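Local structure of PppA (Pseudomonas aeruginosa, 6JKV) at residues A133-R147 against L196-L210. The protein binds manganese and regulates type VI secretion, probably as a PP2C-family protein serine/threonine phosphatase. Residues are numbered along the deposited sequence; the frame is centred on the assembly and turned at random.
Sequences ASCLWAGDSRLYRLR and LSEAALHVLPGDSFL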
ATOM      1  N   ALA A 133       7.771   8.960  10.886  1.00 18.54           N
ATOM      2  CA  ALA A 133       6.848   8.498   9.840  1.00 18.06           C
ATOM      3  C   ALA A 133       5.695   7.748  10.491  1.00 17.43           C
ATOM      4  O   ALA A 133       5.828   7.324  11.647  1.00 18.23           O
ATOM      5  CB  ALA A 133       7.577   7.652   8.825  1.00 17.37           C
ATOM      6  N   SER A 134       4.584   7.664   9.771  1.00 16.73           N
ATOM      7  CA  SER A 134       3.377   6.915  10.178  1.00 16.72           C
ATOM      8  C   SER A 134       2.939   6.041   9.011  1.00 16.48           C
ATOM      9  O   SER A 134       2.984   6.511   7.864  1.00 16.30           O
ATOM     10  CB  SER A 134       2.280   7.843  10.616  1.00 16.78           C
ATOM     11  OG  SER A 134       2.676   8.603  11.745  1.00 16.60           O
ATOM     12  N   CYS A 135       2.540   4.810   9.307  1.00 15.78           N
ATOM     13  CA  CYS A 135       1.903   3.895   8.341  1.00 15.85           C
ATOM     14  C   CYS A 135       0.439   3.733   8.740  1.00 16.38           C
ATOM     15  O   CYS A 135       0.163   3.421   9.913  1.00 16.62           O
ATOM     16  CB  CYS A 135       2.612   2.548   8.303  1.00 16.17           C
ATOM     17  SG  CYS A 135       1.731   1.285   7.351  1.00 17.56           S
ATOM     18  N   LEU A 136      -0.463   3.973   7.794  1.00 16.30           N
ATOM     19  CA  LEU A 136      -1.897   3.630   7.932  1.00 17.00           C
ATOM     20  C   LEU A 136      -2.209   2.551   6.900  1.00 16.79           C
ATOM     21  O   LEU A 136      -1.763   2.677   5.748  1.00 16.52           O
ATOM     22  CB  LEU A 136      -2.761   4.869   7.695  1.00 17.35           C
ATOM     23  CG  LEU A 136      -2.698   5.949   8.770  1.00 18.54           C
ATOM     24  CD1 LEU A 136      -3.271   7.262   8.248  1.00 19.87           C
ATOM     25  CD2 LEU A 136      -3.420   5.506  10.031  1.00 19.33           C
ATOM     26  N   TRP A 137      -2.945   1.520   7.293  1.00 18.05           N
ATOM     27  CA  TRP A 137      -3.308   0.445   6.341  1.00 17.92           C
ATOM     28  C   TRP A 137      -4.620  -0.225   6.740  1.00 18.50           C
ATOM     29  O   TRP A 137      -5.015  -0.208   7.930  1.00 17.91           O
ATOM     30  CB  TRP A 137      -2.166  -0.565   6.204  1.00 17.59           C
ATOM     31  CG  TRP A 137      -2.204  -1.686   7.193  1.00 18.16           C
ATOM     32  CD1 TRP A 137      -2.766  -2.915   7.007  1.00 18.77           C
ATOM     33  CD2 TRP A 137      -1.632  -1.701   8.514  1.00 17.61           C
ATOM     34  NE1 TRP A 137      -2.592  -3.691   8.121  1.00 18.58           N
ATOM     35  CE2 TRP A 137      -1.895  -2.975   9.057  1.00 18.11           C
ATOM     36  CE3 TRP A 137      -0.926  -0.770   9.286  1.00 17.01           C
ATOM     37  CZ2 TRP A 137      -1.478  -3.335  10.337  1.00 18.83           C
ATOM     38  CZ3 TRP A 137      -0.514  -1.129  10.550  1.00 18.17           C
ATOM     39  CH2 TRP A 137      -0.781  -2.398  11.064  1.00 18.91           C
ATOM     40  N   ALA A 138      -5.258  -0.790   5.725  1.00 18.02           N
ATOM     41  CA  ALA A 138      -6.458  -1.639   5.824  1.00 18.15           C
ATOM     42  C   ALA A 138      -6.462  -2.570   4.615  1.00 16.97           C
ATOM     43  O   ALA A 138      -6.585  -2.069   3.489  1.00 15.39           O
ATOM     44  CB  ALA A 138      -7.694  -0.780   5.909  1.00 18.98           C
ATOM     45  N   GLY A 139      -6.259  -3.866   4.856  1.00 17.81           N
ATOM     46  CA  GLY A 139      -6.200  -4.900   3.810  1.00 17.93           C
ATOM     47  C   GLY A 139      -4.901  -5.683   3.855  1.00 17.68           C
ATOM     48  O   GLY A 139      -4.257  -5.728   4.917  1.00 17.44           O
ATOM     49  N   ASP A 140      -4.549  -6.319   2.741  1.00 18.22           N
ATOM     50  CA  ASP A 140      -3.394  -7.248   2.641  1.00 18.58           C
ATOM     51  C   ASP A 140      -2.317  -6.638   1.739  1.00 18.64           C
ATOM     52  O   ASP A 140      -1.464  -7.394   1.231  1.00 18.16           O
ATOM     53  CB  ASP A 140      -3.834  -8.619   2.127  1.00 19.60           C
ATOM     54  CG  ASP A 140      -4.522  -8.576   0.770  1.00 19.20           C
ATOM     55  OD1 ASP A 140      -4.630  -7.483   0.198  1.00 17.68           O
ATOM     56  OD2 ASP A 140      -4.957  -9.639   0.303  1.00 21.26           O
ATOM     57  N   SER A 141      -2.375  -5.326   1.512  1.00 17.65           N
ATOM     58  CA  SER A 141      -1.251  -4.546   0.946  1.00 16.46           C
ATOM     59  C   SER A 141      -0.303  -4.200   2.096  1.00 16.39           C
ATOM     60  O   SER A 141      -0.795  -3.892   3.207  1.00 17.37           O
ATOM     61  CB  SER A 141      -1.737  -3.328   0.219  1.00 15.95           C
ATOM     62  OG  SER A 141      -2.457  -3.671  -0.955  1.00 14.79           O
ATOM     63  N   ARG A 142       1.000  -4.293   1.852  1.00 15.08           N
ATOM     64  CA  ARG A 142       2.006  -4.331   2.933  1.00 16.13           C
ATOM     65  C   ARG A 142       2.934  -3.121   2.847  1.00 16.13           C
ATOM     66  O   ARG A 142       3.149  -2.557   1.738  1.00 16.43           O
ATOM     67  CB  ARG A 142       2.793  -5.640   2.879  1.00 16.28           C
ATOM     68  CG  ARG A 142       1.967  -6.853   3.269  1.00 17.27           C
ATOM     69  CD  ARG A 142       2.682  -8.141   2.947  1.00 17.90           C
ATOM     70  NE  ARG A 142       1.896  -9.307   3.320  1.00 19.74           N
ATOM     71  CZ  ARG A 142       2.401 -10.505   3.580  1.00 21.54           C
ATOM     72  NH1 ARG A 142       3.707 -10.705   3.527  1.00 22.54           N
ATOM     73  NH2 ARG A 142       1.596 -11.499   3.904  1.00 22.66           N
ATOM     74  N   LEU A 143       3.439  -2.727   4.013  1.00 16.23           N
ATOM     75  CA  LEU A 143       4.642  -1.887   4.154  1.00 15.83           C
ATOM     76  C   LEU A 143       5.726  -2.700   4.861  1.00 16.00           C
ATOM     77  O   LEU A 143       5.447  -3.272   5.943  1.00 15.05           O
ATOM     78  CB  LEU A 143       4.319  -0.630   4.950  1.00 16.00           C
ATOM     79  CG  LEU A 143       5.554   0.147   5.385  1.00 16.45           C
ATOM     80  CD1 LEU A 143       6.121   0.937   4.213  1.00 16.15           C
ATOM     81  CD2 LEU A 143       5.239   1.044   6.561  1.00 17.42           C
ATOM     82  N   TYR A 144       6.910  -2.732   4.255  1.00 15.89           N
ATOM     83  CA  TYR A 144       8.142  -3.297   4.843  1.00 16.78           C
ATOM     84  C   TYR A 144       9.162  -2.181   5.064  1.00 16.99           C
ATOM     85  O   TYR A 144       9.154  -1.185   4.328  1.00 16.77           O
ATOM     86  CB  TYR A 144       8.771  -4.336   3.921  1.00 17.16           C
ATOM     87  CG  TYR A 144       7.981  -5.597   3.694  1.00 18.48           C
ATOM     88  CD1 TYR A 144       7.002  -5.654   2.714  1.00 18.23           C
ATOM     89  CD2 TYR A 144       8.255  -6.748   4.410  1.00 18.63           C
ATOM     90  CE1 TYR A 144       6.299  -6.824   2.475  1.00 18.57           C
ATOM     91  CE2 TYR A 144       7.564  -7.922   4.181  1.00 19.20           C
ATOM     92  CZ  TYR A 144       6.585  -7.960   3.207  1.00 18.75           C
ATOM     93  OH  TYR A 144       5.906  -9.120   2.954  1.00 19.96           O
ATOM     94  N   ARG A 145      10.033  -2.371   6.048  1.00 17.66           N
ATOM     95  CA  ARG A 145      11.209  -1.494   6.242  1.00 18.40           C
ATOM     96  C   ARG A 145      12.478  -2.325   6.079  1.00 20.03           C
ATOM     97  O   ARG A 145      12.577  -3.380   6.708  1.00 23.14           O
ATOM     98  CB  ARG A 145      11.170  -0.817   7.609  1.00 18.73           C
ATOM     99  CG  ARG A 145      12.489  -0.149   7.977  1.00 18.73           C
ATOM    100  CD  ARG A 145      12.428   0.634   9.261  1.00 19.27           C
ATOM    101  NE  ARG A 145      12.172  -0.237  10.392  1.00 19.77           N
ATOM    102  CZ  ARG A 145      11.922   0.185  11.623  1.00 20.58           C
ATOM    103  NH1 ARG A 145      11.890   1.481  11.886  1.00 20.98           N
ATOM    104  NH2 ARG A 145      11.669  -0.695  12.574  1.00 21.10           N
ATOM    105  N   LEU A 146      13.402  -1.851   5.246  1.00 19.32           N
ATOM    106  CA  LEU A 146      14.773  -2.393   5.165  1.00 19.00           C
ATOM    107  C   LEU A 146      15.699  -1.467   5.948  1.00 19.24           C
ATOM    108  O   LEU A 146      15.809  -0.278   5.590  1.00 19.73           O
ATOM    109  CB  LEU A 146      15.209  -2.496   3.703  1.00 19.04           C
ATOM    110  CG  LEU A 146      16.568  -3.150   3.483  1.00 19.57           C
ATOM    111  CD1 LEU A 146      16.453  -4.656   3.632  1.00 20.66           C
ATOM    112  CD2 LEU A 146      17.126  -2.793   2.119  1.00 19.24           C
ATOM    113  N   ARG A 147      16.335  -2.004   6.982  1.00 19.26           N
ATOM    114  CA  ARG A 147      17.314  -1.275   7.811  1.00 20.00           C
ATOM    115  C   ARG A 147      18.507  -2.192   8.079  1.00 20.89           C
ATOM    116  O   ARG A 147      18.297  -3.328   8.517  1.00 19.44           O
ATOM    117  CB  ARG A 147      16.658  -0.819   9.113  1.00 20.97           C
ATOM    118  CG  ARG A 147      17.621  -0.180  10.101  1.00 22.02           C
ATOM    119  CD  ARG A 147      16.871   0.270  11.340  1.00 21.75           C
ATOM    120  NE  ARG A 147      16.146   1.514  11.134  1.00 21.42           N
ATOM    121  CZ  ARG A 147      15.378   2.110  12.047  1.00 20.29           C
ATOM    122  NH1 ARG A 147      15.212   1.566  13.238  1.00 20.73           N
ATOM    123  NH2 ARG A 147      14.776   3.252  11.769  1.00 19.33           N
ATOM    124  N   LEU A 196      -8.871   1.765  10.461  1.00 20.78           N
ATOM    125  CA  LEU A 196      -7.479   1.748   9.957  1.00 20.02           C
ATOM    126  C   LEU A 196      -6.543   1.281  11.070  1.00 19.81           C
ATOM    127  O   LEU A 196      -6.721   1.705  12.226  1.00 21.60           O
ATOM    128  CB  LEU A 196      -7.080   3.144   9.485  1.00 18.86           C
ATOM    129  CG  LEU A 196      -7.716   3.621   8.183  1.00 18.44           C
ATOM    130  CD1 LEU A 196      -7.737   5.141   8.142  1.00 17.91           C
ATOM    131  CD2 LEU A 196      -6.966   3.072   6.976  1.00 17.38           C
ATOM    132  N   SER A 197      -5.578   0.438  10.725  1.00 18.60           N
ATOM    133  CA  SER A 197      -4.443   0.113  11.611  1.00 18.39           C
ATOM    134  C   SER A 197      -3.360   1.161  11.381  1.00 17.91           C
ATOM    135  O   SER A 197      -3.244   1.667  10.248  1.00 16.17           O
ATOM    136  CB  SER A 197      -3.961  -1.283  11.398  1.00 18.54           C
ATOM    137  OG  SER A 197      -4.875  -2.210  11.968  1.00 19.95           O
ATOM    138  N   GLU A 198      -2.629   1.498  12.439  1.00 18.60           N
ATOM    139  CA  GLU A 198      -1.570   2.530  12.404  1.00 18.65           C
ATOM    140  C   GLU A 198      -0.319   1.980  13.085  1.00 18.78           C
ATOM    141  O   GLU A 198      -0.436   1.261  14.101  1.00 19.20           O
ATOM    142  CB  GLU A 198      -2.046   3.810  13.088  1.00 19.52           C
ATOM    143  CG  GLU A 198      -1.087   4.977  12.910  1.00 19.93           C
ATOM    144  CD  GLU A 198      -1.512   6.248  13.621  1.00 20.50           C
ATOM    145  OE1 GLU A 198      -2.679   6.335  14.017  1.00 20.72           O
ATOM    146  OE2 GLU A 198      -0.660   7.136  13.797  1.00 21.65           O
ATOM    147  N   ALA A 199       0.845   2.304  12.531  1.00 18.04           N
ATOM    148  CA  ALA A 199       2.151   2.034  13.165  1.00 18.76           C
ATOM    149  C   ALA A 199       3.041   3.256  12.984  1.00 17.97           C
ATOM    150  O   ALA A 199       3.191   3.728  11.842  1.00 16.85           O
ATOM    151  CB  ALA A 199       2.784   0.794  12.585  1.00 19.15           C
ATOM    152  N   ALA A 200       3.597   3.752  14.087  1.00 18.65           N
ATOM    153  CA  ALA A 200       4.566   4.865  14.084  1.00 18.13           C
ATOM    154  C   ALA A 200       5.965   4.297  13.840  1.00 17.96           C
ATOM    155  O   ALA A 200       6.251   3.170  14.297  1.00 16.43           O
ATOM    156  CB  ALA A 200       4.510   5.629  15.378  1.00 18.85           C
ATOM    157  N   LEU A 201       6.790   5.062  13.127  1.00 18.88           N
ATOM    158  CA  LEU A 201       8.173   4.664  12.769  1.00 18.74           C
ATOM    159  C   LEU A 201       9.112   5.821  13.083  1.00 18.38           C
ATOM    160  O   LEU A 201       8.779   6.967  12.765  1.00 17.67           O
ATOM    161  CB  LEU A 201       8.240   4.304  11.283  1.00 18.64           C
ATOM    162  CG  LEU A 201       7.394   3.112  10.833  1.00 18.93           C
ATOM    163  CD1 LEU A 201       7.259   3.103   9.316  1.00 18.90           C
ATOM    164  CD2 LEU A 201       7.995   1.802  11.319  1.00 19.59           C
ATOM    165  N   HIS A 202      10.238   5.509  13.711  1.00 19.12           N
ATOM    166  CA  HIS A 202      11.414   6.399  13.785  1.00 19.54           C
ATOM    167  C   HIS A 202      12.295   6.105  12.570  1.00 18.60           C
ATOM    168  O   HIS A 202      12.706   4.955  12.398  1.00 18.42           O
ATOM    169  CB  HIS A 202      12.129   6.209  15.120  1.00 21.57           C
ATOM    170  CG  HIS A 202      13.492   6.807  15.154  1.00 22.99           C
ATOM    171  ND1 HIS A 202      13.713   8.175  15.227  1.00 24.03           N
ATOM    172  CD2 HIS A 202      14.707   6.230  15.098  1.00 24.12           C
ATOM    173  CE1 HIS A 202      15.008   8.409  15.223  1.00 24.09           C
ATOM    174  NE2 HIS A 202      15.637   7.237  15.159  1.00 24.78           N
ATOM    175  N   VAL A 203      12.527   7.113  11.739  1.00 18.90           N
ATOM    176  CA  VAL A 203      13.285   6.964  10.466  1.00 18.71           C
ATOM    177  C   VAL A 203      14.743   7.334  10.728  1.00 19.50           C
ATOM    178  O   VAL A 203      14.994   8.382  11.353  1.00 19.00           O
ATOM    179  CB  VAL A 203      12.697   7.824   9.337  1.00 18.52           C
ATOM    180  CG1 VAL A 203      13.303   7.429   8.000  1.00 18.93           C
ATOM    181  CG2 VAL A 203      11.180   7.735   9.303  1.00 18.13           C
ATOM    182  N   LEU A 204      15.657   6.481  10.275  1.00 19.74           N
ATOM    183  CA  LEU A 204      17.108   6.771  10.268  1.00 21.42           C
ATOM    184  C   LEU A 204      17.573   6.977   8.834  1.00 20.90           C
ATOM    185  O   LEU A 204      17.044   6.352   7.912  1.00 20.64           O
ATOM    186  CB  LEU A 204      17.868   5.607  10.911  1.00 22.33           C
ATOM    187  CG  LEU A 204      17.754   5.507  12.427  1.00 22.92           C
ATOM    188  CD1 LEU A 204      18.479   4.271  12.930  1.00 24.24           C
ATOM    189  CD2 LEU A 204      18.288   6.770  13.093  1.00 23.74           C
ATOM    190  N   PRO A 205      18.598   7.832   8.615  1.00 21.06           N
ATOM    191  CA  PRO A 205      19.234   7.922   7.305  1.00 20.98           C
ATOM    192  C   PRO A 205      19.686   6.521   6.876  1.00 20.39           C
ATOM    193  O   PRO A 205      20.265   5.818   7.684  1.00 19.07           O
ATOM    194  CB  PRO A 205      20.419   8.874   7.527  1.00 22.34           C
ATOM    195  CG  PRO A 205      20.008   9.692   8.736  1.00 23.26           C
ATOM    196  CD  PRO A 205      19.224   8.727   9.604  1.00 23.06           C
ATOM    197  N   GLY A 206      19.366   6.144   5.641  1.00 20.50           N
ATOM    198  CA  GLY A 206      19.727   4.837   5.076  1.00 20.34           C
ATOM    199  C   GLY A 206      18.582   3.847   5.139  1.00 19.33           C
ATOM    200  O   GLY A 206      18.732   2.758   4.538  1.00 16.68           O
ATOM    201  N   ASP A 207      17.498   4.182   5.849  1.00 18.77           N
ATOM    202  CA  ASP A 207      16.280   3.338   5.909  1.00 18.29           C
ATOM    203  C   ASP A 207      15.658   3.275   4.519  1.00 16.80           C
ATOM    204  O   ASP A 207      15.717   4.284   3.803  1.00 16.84           O
ATOM    205  CB  ASP A 207      15.240   3.876   6.892  1.00 17.74           C
ATOM    206  CG  ASP A 207      15.574   3.599   8.344  1.00 19.08           C
ATOM    207  OD1 ASP A 207      16.609   2.949   8.600  1.00 19.20           O
ATOM    208  OD2 ASP A 207      14.795   4.049   9.215  1.00 19.44           O
ATOM    209  N   SER A 208      15.098   2.116   4.175  1.00 16.48           N
ATOM    210  CA  SER A 208      14.303   1.882   2.948  1.00 17.42           C
ATOM    211  C   SER A 208      12.925   1.370   3.353  1.00 16.30           C
ATOM    212  O   SER A 208      12.808   0.743   4.426  1.00 16.70           O
ATOM    213  CB  SER A 208      14.966   0.894   2.028  1.00 18.31           C
ATOM    214  OG  SER A 208      15.804   1.556   1.104  1.00 20.66           O
ATOM    215  N   PHE A 209      11.942   1.611   2.496  1.00 15.34           N
ATOM    216  CA  PHE A 209      10.541   1.192   2.710  1.00 16.05           C
ATOM    217  C   PHE A 209       9.990   0.653   1.403  1.00 16.27           C
ATOM    218  O   PHE A 209      10.300   1.204   0.339  1.00 17.09           O
ATOM    219  CB  PHE A 209       9.693   2.358   3.214  1.00 16.05           C
ATOM    220  CG  PHE A 209      10.221   2.983   4.472  1.00 14.72           C
ATOM    221  CD1 PHE A 209       9.924   2.442   5.706  1.00 14.54           C
ATOM    222  CD2 PHE A 209      11.018   4.112   4.415  1.00 15.74           C
ATOM    223  CE1 PHE A 209      10.407   3.023   6.867  1.00 15.24           C
ATOM    224  CE2 PHE A 209      11.495   4.699   5.578  1.00 15.87           C
ATOM    225  CZ  PHE A 209      11.189   4.152   6.798  1.00 15.63           C
ATOM    226  N   LEU A 210       9.194  -0.402   1.505  1.00 15.92           N
ATOM    227  CA  LEU A 210       8.458  -0.975   0.361  1.00 15.92           C
ATOM    228  C   LEU A 210       6.972  -1.016   0.703  1.00 14.82           C
ATOM    229  O   LEU A 210       6.611  -1.670   1.693  1.00 14.36           O
ATOM    230  CB  LEU A 210       8.980  -2.381   0.064  1.00 16.91           C
ATOM    231  CG  LEU A 210       8.098  -3.182  -0.892  1.00 17.09           C
ATOM    232  CD1 LEU A 210       8.228  -2.634  -2.304  1.00 17.09           C
ATOM    233  CD2 LEU A 210       8.439  -4.661  -0.846  1.00 17.21           C
TER
HETATM  234  O   HOH W   1       2.233   7.317  13.736  1.00 22.42           O
HETATM  235  O   HOH W   2      11.920   3.910  10.274  1.00 25.32           O
HETATM  236  O   HOH W   3      10.961   2.977  13.973  1.00 26.33           O
HETATM  237  O   HOH W   4      17.787   0.621   3.474  1.00 28.53           O
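Strand 133-138 runs antiparallel to strand 197-202, their axes 4.7 Å apart, and strand 142-147 pairs in the same sense with 208-210. Ala-133, Cys-135 and Trp-137 form the hydrogen-bonded pairs with Leu-201, Ala-199 and Ser-197; Tyr-144 and Leu-146 do so with Leu-210 and Ser-208. These pairs lie in two different sheets, with Ala-133, Leu-201, Leu-143 and Phe-209 pointing into the layer between. Ser-197 CB sits over one face of the Trp-137 indole, 3.3 Å from the centroid of the six-membered ring and only 9° off its normal. Trp-137 CG stands between backbone N and carbonyl carbon (chi1 89°), which swings the ring under the serine; the His-158 ring meets the indole nearly parallel and hydrogen-bonds to Ser-197 OG. Leu-143 CD2 and Leu-201 CD1 meet tip to tip at 4.0 Å, joining the sheets. Where the chain crosses between sheets, Arg-147 grips Asp-207 side-on, NE to OD1 at 2.9 Å and NH2 to OD2 at 2.7 Å; NH2 also reaches His-202 O at 2.8 Å. Asp-207 OD2 additionally accepts Leu-204 N from above the carboxylate plane, within the type II turn 204-207. Leu-204 CD1 lies over one face of the Arg-147 guanidinium, Arg-145 NH1 near the rim of the opposite face; Arg-145 NH2 forms a salt bridge with Glu-152. Two five-stranded antiparallel sheets connected this way make the beta-sandwich core of the PP2C fold.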